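Local coordinates for solute binding protein MsmE (Bacillus subtilis subsp. subtilis str. 168, PDB 4R6H) that binds the sugars melibiose, raffinose and stachyose and serves as the solute-binding component of an ABC transporter that imports them, at residues Ala107-Asp111 and Met112-Gln116; Trp384-Leu387 and Gly388-Gln392; Gln402-Ser405 and Gln406-Arg410. One frame throughout, in Å; residues are numbered along the deposited sequence. Where two conformers were deposited one is given.

How the contacts relate
The three contacts come in series along the chain and fall into two groups on opposite sides of its centre. Contact 1 is a turn and the start of a 3-10 segment in the loop between helices 98-102 and 123-126. Contacts 2 and 3 are turns of the consecutive helices 383-395 and 401-420, with centres about 11 Å apart; they meet through Val390 CG2 and Ile404 CG2 at 3.6 Å. From the centre of contact 1 it is about 38 Å to that of contact 2 and 43 Å to that of contact 3. The spread suits a two-lobed solute-binding protein, here in an open conformation, contact 1 probably lying in one lobe and the helix pair in the other.

Contact 1: residues Ala107-Asp111 and Met112-Gln116; sequences ADLRD and MKWTQ
The carbonyl oxygen of Leu109 takes the backbone N-H of Met112 at 3.0 Å (Met112 N to Leu109 O), which closes the type I beta turn from Leu109 to Met112. The donor stands above the carbonyl plane, and Thr115 CG2 comes in at 3.3 Å from the same Leu109 O. Beside this bond the side chains of Leu109 and Met112 run side by side in the same direction, with CD2 of Leu109 3.9 Å from SD of Met112. The other Leu109 methyl, CD1, meets the indole of Trp114 at its edge, near CZ2. Trp114 holds CG between its backbone N and carbonyl carbon (chi1 67°), which brings the indole back over Thr115: CG2 of Thr115 lies 3.6 Å above the plane of the Trp114 ring, over its centre. From the ring edge NE1 of Trp114 makes a weak hydrogen bond of 3.5 Å to Met112 SD.

On the polar side, OD1 of Asp108 accepts from Arg110 N in an Asx turn and from Val133 N, while OD2 of Asp108 receives both NE and NH2 of Arg110, within the guanidinium plane. Water 1 donates to Arg110 O and also bonds to Thr115 OG1. The chemistry therefore divides the turn: salt bridge and bridging water lie on one flank, while on the other Leu109 packs on Val133, Met112 on Ile327 of helix 320-331, and Trp114 on both.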
loop_
_atom_site.group_PDB
_atom_site.type_symbol
_atom_site.label_atom_id
_atom_site.label_comp_id
_atom_site.label_asym_id
_atom_site.label_seq_id
_atom_site.Cartn_x
_atom_site.Cartn_y
_atom_site.Cartn_z
ATOM N N ALA A 107 19.032 7.864 -9.976
ATOM C CA ALA A 107 20.307 7.164 -10.212
ATOM C C ALA A 107 20.083 5.668 -10.214
ATOM O O ALA A 107 19.364 5.138 -9.371
ATOM C CB ALA A 107 21.306 7.524 -9.137
ATOM N N ASP A 108 20.726 4.977 -11.146
ATOM C CA ASP A 108 20.700 3.553 -11.208
ATOM C C ASP A 108 21.535 2.982 -10.080
ATOM O O ASP A 108 22.726 3.286 -9.970
ATOM C CB ASP A 108 21.182 3.133 -12.601
ATOM C CG ASP A 108 21.059 1.677 -12.873
ATOM O OD1 ASP A 108 20.892 0.855 -11.947
ATOM O OD2 ASP A 108 21.190 1.309 -14.076
ATOM N N LEU A 109 20.911 2.165 -9.208
ATOM C CA LEU A 109 21.578 1.634 -8.072
ATOM C C LEU A 109 22.058 0.207 -8.280
ATOM O O LEU A 109 22.448 -0.438 -7.331
ATOM C CB LEU A 109 20.658 1.708 -6.856
ATOM C CG LEU A 109 20.108 3.075 -6.513
ATOM C CD1 LEU A 109 19.246 2.996 -5.238
ATOM C CD2 LEU A 109 21.174 4.137 -6.374
ATOM N N ARG A 110 22.089 -0.267 -9.526
ATOM C CA ARG A 110 22.418 -1.685 -9.772
ATOM C C ARG A 110 23.796 -2.103 -9.328
ATOM O O ARG A 110 24.007 -3.314 -9.094
ATOM C CB ARG A 110 22.256 -2.064 -11.262
ATOM C CG ARG A 110 23.410 -1.591 -12.159
ATOM C CD ARG A 110 23.275 -2.078 -13.607
ATOM N NE ARG A 110 22.318 -1.305 -14.374
ATOM C CZ ARG A 110 21.925 -1.566 -15.617
ATOM N NH1 ARG A 110 22.414 -2.624 -16.267
ATOM N NH2 ARG A 110 21.056 -0.762 -16.204
ATOM N N ASP A 111 24.736 -1.167 -9.201
ATOM C CA ASP A 111 26.096 -1.507 -8.763
ATOM C C ASP A 111 26.334 -1.378 -7.257
ATOM O O ASP A 111 27.486 -1.442 -6.790
ATOM C CB ASP A 111 27.119 -0.686 -9.546
ATOM C CG ASP A 111 26.990 -0.893 -11.070
ATOM O OD1 ASP A 111 27.053 -2.036 -11.527
ATOM O OD2 ASP A 111 26.730 0.083 -11.803
ATOM N N MET A 112 25.264 -1.175 -6.486
ATOM C CA MET A 112 25.393 -1.186 -5.032
ATOM C C MET A 112 25.316 -2.601 -4.448
ATOM O O MET A 112 24.537 -3.438 -4.903
ATOM C CB MET A 112 24.317 -0.283 -4.378
ATOM C CG MET A 112 24.369 1.181 -4.820
ATOM S SD MET A 112 23.372 2.259 -3.770
ATOM C CE MET A 112 24.356 2.230 -2.295
ATOM N N LYS A 113 26.079 -2.800 -3.383
ATOM C CA LYS A 113 26.225 -4.135 -2.764
ATOM C C LYS A 113 24.901 -4.693 -2.257
ATOM O O LYS A 113 24.654 -5.903 -2.324
ATOM C CB LYS A 113 27.256 -4.070 -1.622
ATOM C CG LYS A 113 28.598 -3.543 -2.119
ATOM C CD LYS A 113 29.817 -4.063 -1.380
ATOM C CE LYS A 113 31.051 -3.908 -2.270
ATOM N NZ LYS A 113 32.262 -4.595 -1.743
ATOM N N TRP A 114 24.005 -3.824 -1.739
ATOM C CA TRP A 114 22.746 -4.321 -1.150
ATOM C C TRP A 114 21.823 -5.022 -2.141
ATOM O O TRP A 114 20.989 -5.835 -1.756
ATOM C CB TRP A 114 21.968 -3.182 -0.439
ATOM C CG TRP A 114 21.430 -2.112 -1.382
ATOM C CD1 TRP A 114 22.021 -0.925 -1.689
ATOM C CD2 TRP A 114 20.241 -2.179 -2.160
ATOM N NE1 TRP A 114 21.269 -0.245 -2.584
ATOM C CE2 TRP A 114 20.158 -0.975 -2.901
ATOM C CE3 TRP A 114 19.205 -3.128 -2.309
ATOM C CZ2 TRP A 114 19.098 -0.698 -3.752
ATOM C CZ3 TRP A 114 18.144 -2.837 -3.122
ATOM C CH2 TRP A 114 18.094 -1.634 -3.862
ATOM N N THR A 115 21.987 -4.734 -3.441
ATOM C CA THR A 115 21.066 -5.244 -4.431
ATOM C C THR A 115 21.056 -6.774 -4.501
ATOM O O THR A 115 20.056 -7.329 -4.878
ATOM C CB THR A 115 21.329 -4.632 -5.831
ATOM O OG1 THR A 115 22.633 -5.021 -6.296
ATOM C CG2 THR A 115 21.226 -3.111 -5.777
ATOM N N GLN A 116 22.148 -7.412 -4.070
ATOM C CA GLN A 116 22.155 -8.870 -4.060
ATOM C C GLN A 116 21.075 -9.434 -3.148
ATOM O O GLN A 116 20.655 -10.566 -3.342
ATOM C CB GLN A 116 23.520 -9.438 -3.667
ATOM C CG GLN A 116 23.961 -9.193 -2.252
ATOM C CD GLN A 116 25.253 -9.933 -1.910
ATOM O OE1 GLN A 116 25.572 -10.953 -2.514
ATOM N NE2 GLN A 116 25.997 -9.417 -0.940
HETATM O O HOH W 1 23.322 -6.404 -8.268
#

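Contact 2: residues Trp384-Leu387 and Gly388-Gln392; sequences WDVL and GTVGQ
Leu387 and Gly388, adjacent residues in the middle of helix 383-395, take part in the i to i+4 bonding of an alpha helix, Leu387 bonding one turn forward and Gly388 one turn back. The carbonyl oxygen of Leu387 receives Gly391 N at 3.1 Å, and Val390 CG2 rests 3.5 Å from the same Leu387 O. Gly388 sends its N-H back to Trp384 O at 3.1 Å; it brings no side chain beside the carbonyls of Trp384 and Asp385. Val386 is the third main contributor. Its carbonyl oxygen accepts Val390 N at 3.0 Å, nearly along the C=O axis, and the valine side chains follow the same spacing more loosely, CG1 of Val386 to CG1 of Val390 at 4.4 Å.

One residue before Val386, Asp385 O carries two bonds from a single residue: Thr389 N at 2.9 Å and Thr389 OG1 at 3.2 Å, which reach it from opposite faces of the carbonyl plane. Thr389 keeps OG1 beside its own backbone N (chi1 -74°), folding the hydroxyl back against the helix. The same OG1 is hydrogen-bonded to Lys191 NZ, tying this turn of the helix to the residue just ahead of helix 192-206.

The side chains of this stretch spread over two neighbouring helices and a loop. Trp384 lies on Ser192, Ala195 and Asp199 of helix 192-206. Val390 touches both Tyr198 of that helix and Ile404 of helix 401-420. Val386 and Leu387 face helix 401-420 at Leu408, and Leu387 further touches Phe228 in the loop before helix 229-240.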
loop_
_atom_site.group_PDB
_atom_site.type_symbol
_atom_site.label_atom_id
_atom_site.label_comp_id
_atom_site.label_asym_id
_atom_site.label_seq_id
_atom_site.Cartn_x
_atom_site.Cartn_y
_atom_site.Cartn_z
ATOM N N TRP A 384 -7.500 7.743 -7.563
ATOM C CA TRP A 384 -7.720 7.282 -6.181
ATOM C C TRP A 384 -8.887 7.986 -5.539
ATOM O O TRP A 384 -9.772 7.374 -4.963
ATOM C CB TRP A 384 -6.451 7.448 -5.349
ATOM C CG TRP A 384 -6.617 7.203 -3.889
ATOM C CD1 TRP A 384 -6.801 8.145 -2.891
ATOM C CD2 TRP A 384 -6.649 5.927 -3.237
ATOM N NE1 TRP A 384 -6.888 7.523 -1.661
ATOM C CE2 TRP A 384 -6.777 6.170 -1.838
ATOM C CE3 TRP A 384 -6.471 4.619 -3.675
ATOM C CZ2 TRP A 384 -6.817 5.125 -0.898
ATOM C CZ3 TRP A 384 -6.496 3.599 -2.761
ATOM C CH2 TRP A 384 -6.661 3.857 -1.375
ATOM N N ASP A 385 -8.912 9.314 -5.656
ATOM C CA ASP A 385 -9.996 10.072 -5.068
ATOM C C ASP A 385 -11.344 9.742 -5.735
ATOM O O ASP A 385 -12.347 9.684 -5.065
ATOM C CB ASP A 385 -9.703 11.579 -5.127
ATOM C CG ASP A 385 -8.795 12.066 -3.983
ATOM O OD1 ASP A 385 -8.608 11.366 -2.966
ATOM O OD2 ASP A 385 -8.273 13.187 -4.101
ATOM N N VAL A 386 -11.325 9.523 -7.047
ATOM C CA VAL A 386 -12.530 9.207 -7.787
ATOM C C VAL A 386 -13.071 7.840 -7.332
ATOM O O VAL A 386 -14.252 7.684 -7.113
ATOM C CB VAL A 386 -12.265 9.146 -9.291
ATOM C CG1 VAL A 386 -13.545 8.770 -10.025
ATOM C CG2 VAL A 386 -11.778 10.506 -9.796
ATOM N N LEU A 387 -12.189 6.853 -7.135
ATOM C CA LEU A 387 -12.649 5.524 -6.627
ATOM C C LEU A 387 -13.333 5.671 -5.252
ATOM O O LEU A 387 -14.328 5.039 -4.962
ATOM C CB LEU A 387 -11.462 4.549 -6.562
ATOM C CG LEU A 387 -10.853 4.126 -7.903
ATOM C CD1 LEU A 387 -9.549 3.393 -7.640
ATOM C CD2 LEU A 387 -11.812 3.294 -8.741
ATOM N N GLY A 388 -12.744 6.501 -4.393
ATOM C CA GLY A 388 -13.320 6.737 -3.081
ATOM C C GLY A 388 -14.690 7.387 -3.165
ATOM O O GLY A 388 -15.642 6.926 -2.517
ATOM N N THR A 389 -14.771 8.419 -4.016
ATOM C CA THR A 389 -16.004 9.155 -4.328
ATOM C C THR A 389 -17.132 8.219 -4.720
ATOM O O THR A 389 -18.210 8.232 -4.125
ATOM C CB THR A 389 -15.804 10.175 -5.506
ATOM O OG1 THR A 389 -15.051 11.304 -5.070
ATOM C CG2 THR A 389 -17.099 10.628 -6.089
ATOM N N VAL A 390 -16.890 7.398 -5.724
ATOM C CA VAL A 390 -17.975 6.582 -6.261
ATOM C C VAL A 390 -18.408 5.528 -5.243
ATOM O O VAL A 390 -19.589 5.190 -5.125
ATOM C CB VAL A 390 -17.674 5.968 -7.646
ATOM C CG1 VAL A 390 -17.416 7.078 -8.667
ATOM C CG2 VAL A 390 -16.554 4.929 -7.620
ATOM N N GLY A 391 -17.440 5.000 -4.490
ATOM C CA GLY A 391 -17.799 4.048 -3.473
ATOM C C GLY A 391 -18.632 4.656 -2.372
ATOM O O GLY A 391 -19.595 4.056 -1.904
ATOM N N GLN A 392 -18.299 5.891 -1.969
ATOM C CA GLN A 392 -19.077 6.552 -0.955
ATOM C C GLN A 392 -20.482 6.883 -1.471
ATOM O O GLN A 392 -21.489 6.733 -0.750
ATOM C CB GLN A 392 -18.347 7.826 -0.537
ATOM C CG GLN A 392 -18.600 8.230 0.872
ATOM C CD GLN A 392 -17.685 9.361 1.278
ATOM O OE1 GLN A 392 -17.537 10.361 0.542
ATOM N NE2 GLN A 392 -17.056 9.221 2.435
#

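Contact 3: residues Gln402-Ser405 and Gln406-Arg410; sequences QDIS and QKLGR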
loop_
_atom_site.group_PDB
_atom_site.type_symbol
_atom_site.label_atom_id
_atom_site.label_comp_id
_atom_site.label_asym_id
_atom_site.label_seq_id
_atom_site.Cartn_x
_atom_site.Cartn_y
_atom_site.Cartn_z
ATOM N N GLN A 402 -24.189 0.393 -12.358
ATOM C CA GLN A 402 -24.001 0.677 -13.797
ATOM C C GLN A 402 -23.584 2.133 -14.078
ATOM O O GLN A 402 -22.721 2.411 -14.926
ATOM C CB GLN A 402 -25.270 0.319 -14.596
ATOM C CG GLN A 402 -25.702 -1.151 -14.494
ATOM C CD GLN A 402 -24.654 -2.170 -14.967
ATOM O OE1 GLN A 402 -23.837 -1.868 -15.817
ATOM N NE2 GLN A 402 -24.664 -3.374 -14.382
ATOM N N ASP A 403 -24.146 3.067 -13.318
ATOM C CA ASP A 403 -23.800 4.469 -13.491
ATOM C C ASP A 403 -22.390 4.817 -13.001
ATOM O O ASP A 403 -21.727 5.710 -13.522
ATOM C CB ASP A 403 -24.859 5.336 -12.805
ATOM C CG ASP A 403 -26.253 5.101 -13.407
ATOM O OD1 ASP A 403 -26.344 4.978 -14.652
ATOM O OD2 ASP A 403 -27.236 5.003 -12.654
ATOM N N ILE A 404 -21.905 4.084 -12.007
ATOM C CA ILE A 404 -20.527 4.276 -11.520
ATOM C C ILE A 404 -19.469 3.991 -12.589
ATOM O O ILE A 404 -18.501 4.721 -12.749
ATOM C CB ILE A 404 -20.297 3.426 -10.247
ATOM C CG1 ILE A 404 -21.104 4.059 -9.115
ATOM C CG2 ILE A 404 -18.819 3.341 -9.893
ATOM C CD1 ILE A 404 -21.257 3.201 -7.893
ATOM N N SER A 405 -19.627 2.909 -13.334
ATOM C CA SER A 405 -18.643 2.583 -14.345
ATOM C C SER A 405 -18.605 3.651 -15.422
ATOM O O SER A 405 -17.557 3.959 -15.947
ATOM C CB SER A 405 -18.909 1.199 -14.927
ATOM O OG SER A 405 -18.665 0.251 -13.895
ATOM N N GLN A 406 -19.740 4.281 -15.697
ATOM C CA GLN A 406 -19.732 5.332 -16.695
ATOM C C GLN A 406 -18.969 6.564 -16.199
ATOM O O GLN A 406 -18.137 7.135 -16.926
ATOM C CB GLN A 406 -21.157 5.662 -17.099
ATOM C CG GLN A 406 -21.784 4.489 -17.839
ATOM C CD GLN A 406 -23.176 4.791 -18.333
ATOM O OE1 GLN A 406 -23.462 4.691 -19.526
ATOM N NE2 GLN A 406 -24.054 5.169 -17.416
ATOM N N LYS A 407 -19.209 6.939 -14.949
ATOM C CA LYS A 407 -18.424 8.018 -14.333
ATOM C C LYS A 407 -16.933 7.733 -14.276
ATOM O O LYS A 407 -16.087 8.600 -14.546
ATOM C CB LYS A 407 -18.961 8.272 -12.946
ATOM C CG LYS A 407 -18.187 9.301 -12.119
ATOM C CD LYS A 407 -18.581 10.727 -12.481
ATOM C CE LYS A 407 -17.786 11.779 -11.707
ATOM N NZ LYS A 407 -17.914 11.651 -10.226
ATOM N N LEU A 408 -16.565 6.505 -13.911
ATOM C CA LEU A 408 -15.174 6.188 -13.868
ATOM C C LEU A 408 -14.499 6.375 -15.227
ATOM O O LEU A 408 -13.382 6.831 -15.284
ATOM C CB LEU A 408 -14.920 4.777 -13.308
ATOM C CG LEU A 408 -15.268 4.678 -11.814
ATOM C CD1 LEU A 408 -15.407 3.188 -11.462
ATOM C CD2 LEU A 408 -14.256 5.331 -10.897
ATOM N N GLY A 409 -15.173 5.916 -16.293
ATOM C CA GLY A 409 -14.635 6.008 -17.644
ATOM C C GLY A 409 -14.418 7.457 -18.040
ATOM O O GLY A 409 -13.426 7.795 -18.659
ATOM N N ARG A 410 -15.373 8.296 -17.678
ATOM C CA ARG A 410 -15.261 9.725 -18.001
ATOM C C ARG A 410 -14.071 10.353 -17.274
ATOM O O ARG A 410 -13.283 11.076 -17.873
ATOM C CB ARG A 410 -16.550 10.470 -17.627
ATOM C CG ARG A 410 -17.751 10.168 -18.508
ATOM C CD ARG A 410 -18.900 11.150 -18.277
ATOM N NE ARG A 410 -19.549 11.031 -16.962
ATOM C CZ ARG A 410 -20.539 10.174 -16.653
ATOM N NH1 ARG A 410 -21.023 9.307 -17.536
ATOM N NH2 ARG A 410 -21.049 10.172 -15.434
HETATM O O HOH W 2 -22.627 8.076 -14.331
#
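Gln402 and Gln406 stand one turn apart in the alpha helix 401-420, and the aliphatic start of the Gln406 side chain lies against the earlier backbone, its CG 3.7 Å from Gln402 O. The side chain of Gln402 itself reaches Thr229 and Glu233 of helix 229-240.

Asp403 comes next, and its carbonyl oxygen takes three donors. Lys407 N makes the regular helical bond to Asp403 O at 3.1 Å, Gln406 N adds a weak one, and water 2 donates to it at 2.7 Å. The Asp403 carboxylate and the Gln406 amide are nearly coplanar, 24° apart, with OD1 of Asp403 3.6 Å from NE2 of Gln406.

At Ile404 the helix turns to its buried flank. Leu408 N bonds to Ile404 O at 2.9 Å, and the two side chains lie alongside each other, pointing the same way, with CG2 of Ile404 3.8 Å from CD1 of Leu408. Both face helix 383-395, Ile404 at Val390 and Leu394, Leu408 at Val386 and Leu387.

Ser405 accepts Gly409 N through its carbonyl oxygen, while its buried hydroxyl pairs with Thr229 OG1, a polar tie to helix 229-240. Beyond it, Arg410 curls back over the backbone: its guanidinium has Gln406 O and Lys407 CA over one face, and at its edge, in plane, NH2 of Arg410 donates to water 2 at 2.8 Å.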